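Local structure of glutamine synthetase (Helicobacter pylori, 5ZLI) at residues Y43-G46 with A47-H50; R172-N176 with G177-G181. The protein is a type I-beta glutamine synthetase, a twelve-subunit enzyme whose chain joins a beta-grasp domain to a larger catalytic domain. All blocks are in the same frame, centred on the assembly; numbering follows the deposited sequence.

Interaction 1 of 2, residues Y43-G46 with A47-H50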
ATOM      1  N   TYR B  43      29.351 -36.606  19.191  1.00 40.08           N
ATOM      2  CA  TYR B  43      29.007 -37.966  19.580  1.00 40.41           C
ATOM      3  C   TYR B  43      28.118 -37.907  20.804  1.00 36.20           C
ATOM      4  O   TYR B  43      28.377 -37.135  21.729  1.00 38.89           O
ATOM      5  CB  TYR B  43      30.233 -38.826  19.881  1.00 39.05           C
ATOM      6  CG  TYR B  43      30.742 -39.674  18.723  1.00 44.52           C
ATOM      7  CD1 TYR B  43      31.697 -39.187  17.814  1.00 36.60           C
ATOM      8  CD2 TYR B  43      30.290 -40.983  18.559  1.00 42.45           C
ATOM      9  CE1 TYR B  43      32.172 -39.985  16.772  1.00 37.83           C
ATOM     10  CE2 TYR B  43      30.754 -41.779  17.518  1.00 42.81           C
ATOM     11  CZ  TYR B  43      31.693 -41.277  16.632  1.00 42.06           C
ATOM     12  OH  TYR B  43      32.137 -42.092  15.617  1.00 40.73           O
ATOM     13  N   SER B  44      27.045 -38.676  20.770  1.00 40.77           N
ATOM     14  CA  SER B  44      26.220 -38.846  21.942  1.00 39.44           C
ATOM     15  C   SER B  44      27.082 -39.463  23.026  1.00 47.55           C
ATOM     16  O   SER B  44      27.600 -40.574  22.848  1.00 54.90           O
ATOM     17  CB  SER B  44      25.035 -39.761  21.584  1.00 48.19           C
ATOM     18  OG  SER B  44      24.028 -39.840  22.591  1.00 55.12           O
ATOM     19  N   PHE B  45      27.316 -38.722  24.113  1.00 46.22           N
ATOM     20  CA  PHE B  45      28.137 -39.264  25.189  1.00 46.48           C
ATOM     21  C   PHE B  45      27.501 -40.579  25.625  1.00 56.67           C
ATOM     22  O   PHE B  45      26.311 -40.831  25.394  1.00 58.82           O
ATOM     23  CB  PHE B  45      28.233 -38.290  26.368  1.00 45.11           C
ATOM     24  CG  PHE B  45      29.023 -38.812  27.560  1.00 44.65           C
ATOM     25  CD1 PHE B  45      30.406 -38.792  27.562  1.00 45.72           C
ATOM     26  CD2 PHE B  45      28.375 -39.338  28.669  1.00 49.05           C
ATOM     27  CE1 PHE B  45      31.126 -39.264  28.658  1.00 43.76           C
ATOM     28  CE2 PHE B  45      29.095 -39.817  29.766  1.00 45.12           C
ATOM     29  CZ  PHE B  45      30.461 -39.775  29.758  1.00 41.56           C
ATOM     30  N   GLY B  46      28.285 -41.425  26.268  1.00 54.49           N
ATOM     31  CA  GLY B  46      27.759 -42.694  26.689  1.00 58.90           C
ATOM     32  C   GLY B  46      27.921 -43.729  25.607  1.00 59.57           C
ATOM     33  O   GLY B  46      27.979 -44.922  25.894  1.00 67.19           O
ATOM     34  N   ALA B  47      27.968 -43.280  24.363  1.00 59.03           N
ATOM     35  CA  ALA B  47      28.339 -44.097  23.235  1.00 56.49           C
ATOM     36  C   ALA B  47      29.815 -43.934  22.958  1.00 63.13           C
ATOM     37  O   ALA B  47      30.323 -44.442  21.950  1.00 70.29           O
ATOM     38  CB  ALA B  47      27.514 -43.699  22.006  1.00 56.85           C
ATOM     39  N   LEU B  48      30.519 -43.296  23.882  1.00 59.82           N
ATOM     40  CA  LEU B  48      31.945 -43.057  23.760  1.00 61.34           C
ATOM     41  C   LEU B  48      32.712 -44.166  24.435  1.00 59.82           C
ATOM     42  O   LEU B  48      32.458 -44.486  25.600  1.00 59.27           O
ATOM     43  CB  LEU B  48      32.378 -41.733  24.375  1.00 64.28           C
ATOM     44  CG  LEU B  48      32.547 -40.563  23.428  1.00 55.06           C
ATOM     45  CD1 LEU B  48      33.279 -39.476  24.189  1.00 38.46           C
ATOM     46  CD2 LEU B  48      33.365 -41.033  22.262  1.00 56.35           C
ATOM     47  N   THR B  49      33.660 -44.721  23.707  1.00 62.79           N
ATOM     48  CA  THR B  49      34.550 -45.726  24.243  1.00 63.73           C
ATOM     49  C   THR B  49      35.813 -45.087  24.758  1.00 59.50           C
ATOM     50  O   THR B  49      36.187 -43.981  24.356  1.00 56.26           O
ATOM     51  CB  THR B  49      34.959 -46.708  23.153  1.00 65.74           C
ATOM     52  OG1 THR B  49      36.121 -46.184  22.500  1.00 52.73           O
ATOM     53  CG2 THR B  49      33.856 -46.868  22.129  1.00 64.25           C
ATOM     54  N   HIS B  50      36.460 -45.782  25.689  1.00 61.11           N
ATOM     55  CA  HIS B  50      37.853 -45.475  25.972  1.00 62.60           C
ATOM     56  C   HIS B  50      38.671 -45.618  24.685  1.00 56.40           C
ATOM     57  O   HIS B  50      39.516 -44.770  24.366  1.00 55.43           O
ATOM     58  CB  HIS B  50      38.365 -46.402  27.086  1.00 66.76           C
ATOM     59  CG  HIS B  50      37.676 -46.200  28.405  1.00 75.51           C
ATOM     60  ND1 HIS B  50      38.016 -45.191  29.284  1.00 76.10           N
ATOM     61  CD2 HIS B  50      36.631 -46.852  28.972  1.00 69.07           C
ATOM     62  CE1 HIS B  50      37.229 -45.243  30.344  1.00 66.01           C
ATOM     63  NE2 HIS B  50      36.381 -46.243  30.180  1.00 74.92           N
TER
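Ser44 and Ala47 are the ends of a type II beta turn, closed by a hydrogen bond from Ala47 N to Ser44 O of 3.1 Å with an N-H...O angle of 151°. Gly46 takes the third position with phi 88°, a positive value that suits both glycine and a type II turn. Across the turn the side chains meet loosely: Phe45 CD1 and Leu48 CD1 are 4.5 Å apart, the methyl approaching the ring obliquely. Phe45 rests its ring on Cys19 of helix 9-20, a chi1 of 177° setting CG opposite the backbone N. The turn ends strand 38-44 of the beta-grasp domain, whose antiparallel neighbour, strand 26-32, bonds through its backbone to Tyr43 at Val27; Leu48 packs on Val27 and Phe29 of that strand, and Tyr43 on Ile57 and Pro58 of strand 57-60. The other flank belongs to the second subunit: Tyr43 pairs in an antiparallel ladder with one of its strands, carrying the sheet across the interface. The buried hydroxyl of Ser44 is hydrogen-bonded to Thr217 of that second subunit, and Ala47 packs against the same threonine.

Interaction 2 of 2, residues R172-N176 with G177-G181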
ATOM      1  N   ARG B 172      19.209   7.503   8.296  1.00 35.65           N
ATOM      2  CA  ARG B 172      18.230   6.448   8.176  1.00 39.22           C
ATOM      3  C   ARG B 172      17.143   6.661   9.220  1.00 47.58           C
ATOM      4  O   ARG B 172      17.360   7.292  10.262  1.00 47.70           O
ATOM      5  CB  ARG B 172      18.911   5.098   8.413  1.00 41.71           C
ATOM      6  CG  ARG B 172      17.982   3.948   8.717  1.00 44.99           C
ATOM      7  CD  ARG B 172      18.769   2.765   9.199  1.00 49.21           C
ATOM      8  NE  ARG B 172      19.250   1.818   8.204  1.00 42.37           N
ATOM      9  CZ  ARG B 172      18.510   0.824   7.725  1.00 53.75           C
ATOM     10  NH1 ARG B 172      17.242   0.693   8.119  1.00 46.67           N
ATOM     11  NH2 ARG B 172      19.031  -0.024   6.841  1.00 58.60           N
ATOM     12  N   SER B 173      15.952   6.178   8.908  1.00 51.24           N
ATOM     13  CA  SER B 173      14.840   6.144   9.846  1.00 54.18           C
ATOM     14  C   SER B 173      14.774   4.737  10.432  1.00 53.17           C
ATOM     15  O   SER B 173      14.681   3.765   9.673  1.00 56.49           O
ATOM     16  CB  SER B 173      13.539   6.519   9.127  1.00 59.80           C
ATOM     17  OG  SER B 173      13.509   7.891   8.738  1.00 54.44           O
ATOM     18  N   PHE B 174      14.854   4.617  11.769  1.00 56.44           N
ATOM     19  CA  PHE B 174      14.826   3.293  12.412  1.00 63.07           C
ATOM     20  C   PHE B 174      13.456   2.847  12.918  1.00 69.55           C
ATOM     21  O   PHE B 174      12.499   2.735  12.138  1.00 65.69           O
ATOM     22  CB  PHE B 174      15.811   3.192  13.595  1.00 60.42           C
ATOM     23  CG  PHE B 174      17.248   2.977  13.195  1.00 54.90           C
ATOM     24  CD1 PHE B 174      17.695   1.698  12.865  1.00 57.23           C
ATOM     25  CD2 PHE B 174      18.157   4.028  13.175  1.00 50.33           C
ATOM     26  CE1 PHE B 174      19.022   1.471  12.497  1.00 54.14           C
ATOM     27  CE2 PHE B 174      19.484   3.814  12.807  1.00 49.88           C
ATOM     28  CZ  PHE B 174      19.919   2.533  12.467  1.00 50.83           C
ATOM     29  N   GLU B 175      13.379   2.564  14.229  1.00 71.97           N
ATOM     30  CA  GLU B 175      12.238   1.835  14.782  1.00 74.31           C
ATOM     31  C   GLU B 175      10.920   2.566  14.513  1.00 81.01           C
ATOM     32  O   GLU B 175       9.941   1.953  14.064  1.00 94.03           O
ATOM     33  CB  GLU B 175      12.453   1.564  16.279  1.00 71.65           C
ATOM     34  CG  GLU B 175      12.602   2.787  17.181  1.00 76.60           C
ATOM     35  CD  GLU B 175      11.296   3.211  17.855  1.00 74.66           C
ATOM     36  OE1 GLU B 175      10.663   2.372  18.535  1.00 81.59           O
ATOM     37  OE2 GLU B 175      10.902   4.385  17.710  1.00 66.07           O
ATOM     38  N   ASN B 176      10.878   3.876  14.756  1.00 74.90           N
ATOM     39  CA  ASN B 176       9.801   4.740  14.271  1.00 73.22           C
ATOM     40  C   ASN B 176      10.404   5.955  13.593  1.00 73.11           C
ATOM     41  O   ASN B 176       9.945   7.089  13.768  1.00 73.49           O
ATOM     42  CB  ASN B 176       8.852   5.159  15.394  1.00 73.08           C
ATOM     43  CG  ASN B 176       7.516   5.694  14.871  1.00 73.18           C
ATOM     44  OD1 ASN B 176       7.034   5.284  13.813  1.00 71.41           O
ATOM     45  ND2 ASN B 176       6.918   6.614  15.617  1.00 71.86           N
ATOM     46  N   GLY B 177      11.457   5.730  12.814  1.00 76.49           N
ATOM     47  CA  GLY B 177      12.191   6.837  12.239  1.00 69.87           C
ATOM     48  C   GLY B 177      12.964   7.648  13.251  1.00 62.38           C
ATOM     49  O   GLY B 177      13.213   8.838  13.027  1.00 57.46           O
ATOM     50  N   VAL B 178      13.330   7.051  14.376  1.00 56.69           N
ATOM     51  CA  VAL B 178      14.170   7.727  15.351  1.00 52.83           C
ATOM     52  C   VAL B 178      15.617   7.291  15.145  1.00 49.91           C
ATOM     53  O   VAL B 178      15.927   6.094  15.050  1.00 49.16           O
ATOM     54  CB  VAL B 178      13.689   7.473  16.786  1.00 46.50           C
ATOM     55  CG1 VAL B 178      12.412   8.223  17.006  1.00 50.98           C
ATOM     56  CG2 VAL B 178      13.488   6.012  17.018  1.00 57.33           C
ATOM     57  N   ASN B 179      16.502   8.273  15.084  1.00 40.03           N
ATOM     58  CA  ASN B 179      17.924   8.074  14.880  1.00 40.64           C
ATOM     59  C   ASN B 179      18.619   8.713  16.066  1.00 34.34           C
ATOM     60  O   ASN B 179      18.402   9.893  16.342  1.00 32.26           O
ATOM     61  CB  ASN B 179      18.339   8.691  13.536  1.00 38.60           C
ATOM     62  CG  ASN B 179      19.767   8.343  13.108  1.00 39.08           C
ATOM     63  OD1 ASN B 179      20.738   8.571  13.849  1.00 39.20           O
ATOM     64  ND2 ASN B 179      19.898   7.799  11.896  1.00 37.71           N
ATOM     65  N   PHE B 180      19.415   7.919  16.782  1.00 36.44           N
ATOM     66  CA  PHE B 180      20.024   8.315  18.048  1.00 37.24           C
ATOM     67  C   PHE B 180      21.236   9.215  17.874  1.00 38.36           C
ATOM     68  O   PHE B 180      21.789   9.661  18.890  1.00 40.52           O
ATOM     69  CB  PHE B 180      20.471   7.082  18.853  1.00 42.17           C
ATOM     70  CG  PHE B 180      19.347   6.333  19.547  1.00 43.99           C
ATOM     71  CD1 PHE B 180      18.085   6.898  19.692  1.00 50.91           C
ATOM     72  CD2 PHE B 180      19.565   5.060  20.073  1.00 44.41           C
ATOM     73  CE1 PHE B 180      17.054   6.193  20.345  1.00 52.13           C
ATOM     74  CE2 PHE B 180      18.542   4.357  20.728  1.00 46.20           C
ATOM     75  CZ  PHE B 180      17.291   4.920  20.865  1.00 46.36           C
ATOM     76  N   GLY B 181      21.674   9.470  16.636  1.00 30.71           N
ATOM     77  CA  GLY B 181      22.906  10.240  16.455  1.00 37.13           C
ATOM     78  C   GLY B 181      24.107   9.540  17.068  1.00 36.18           C
ATOM     79  O   GLY B 181      24.178   8.301  17.137  1.00 35.48           O
TER
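Two hydrogen bonds join Arg172-Asn176 to Gly177-Gly181. The side-chain amide of Asn179 gives ND2-H to Arg172 O at 3.1 Å, nearly straight at 177°, with the acceptor in the amide plane and the donor tilted 19° from the carbonyl plane. The chi1 of -171° places the amide where ND2 can meet Arg172 O. The second bond, Gly177 N to Phe174 O at 3.2 Å, is weak; it spans the bend at which Gly177 takes a positive phi. On its other side the Asn179 amide makes an Asx turn: OD1 accepts from Gly181 N at 3.1 Å, in the carbonyl plane. Arg183 also donates to OD1, and ND2 has a second acceptor in Asn169 O.

Van der Waals contacts accompany these bonds. Val178 O lies at the edge of the Phe174 ring, near its plane, 3.6 Å from CD2. One face of that ring carries Arg172 CD, 3.4 Å above the plane and offset toward the rim. Glu175, bent at chi2, crosses Val178 at an angle, its CG and OE2 near CG2.

The loop follows strand 156-162 in the catalytic domain and meets the third subunit, where Lys149 and Ser147 both bond to Gly177 O. Because Asn179 ties backbone groups both before and after it, its amide is probably held in one rotation, with both OD1 and ND2 occupied.

In the fold
Interactions 1 and 2 are both local bends of the chain, but they are separate sites: their centres lie 52 Å apart, their nearest atoms about 40 Å, and they share no structural element. Interaction 1 is partly buried at the end of a beta-grasp strand, held by a backbone turn and by apolar packing onto neighbouring strands. Interaction 2 is a surface contact in a long loop of the catalytic-domain range, without regular structure, where a side-chain amide bond is added to one weak main-chain bond. Each faces a different subunit: 43-50 by sheet continuation, packing and a serine-threonine hydrogen bond, 172-181 mainly by hydrogen bonds of the loop backbone, with packing and a ring contact of Phe180.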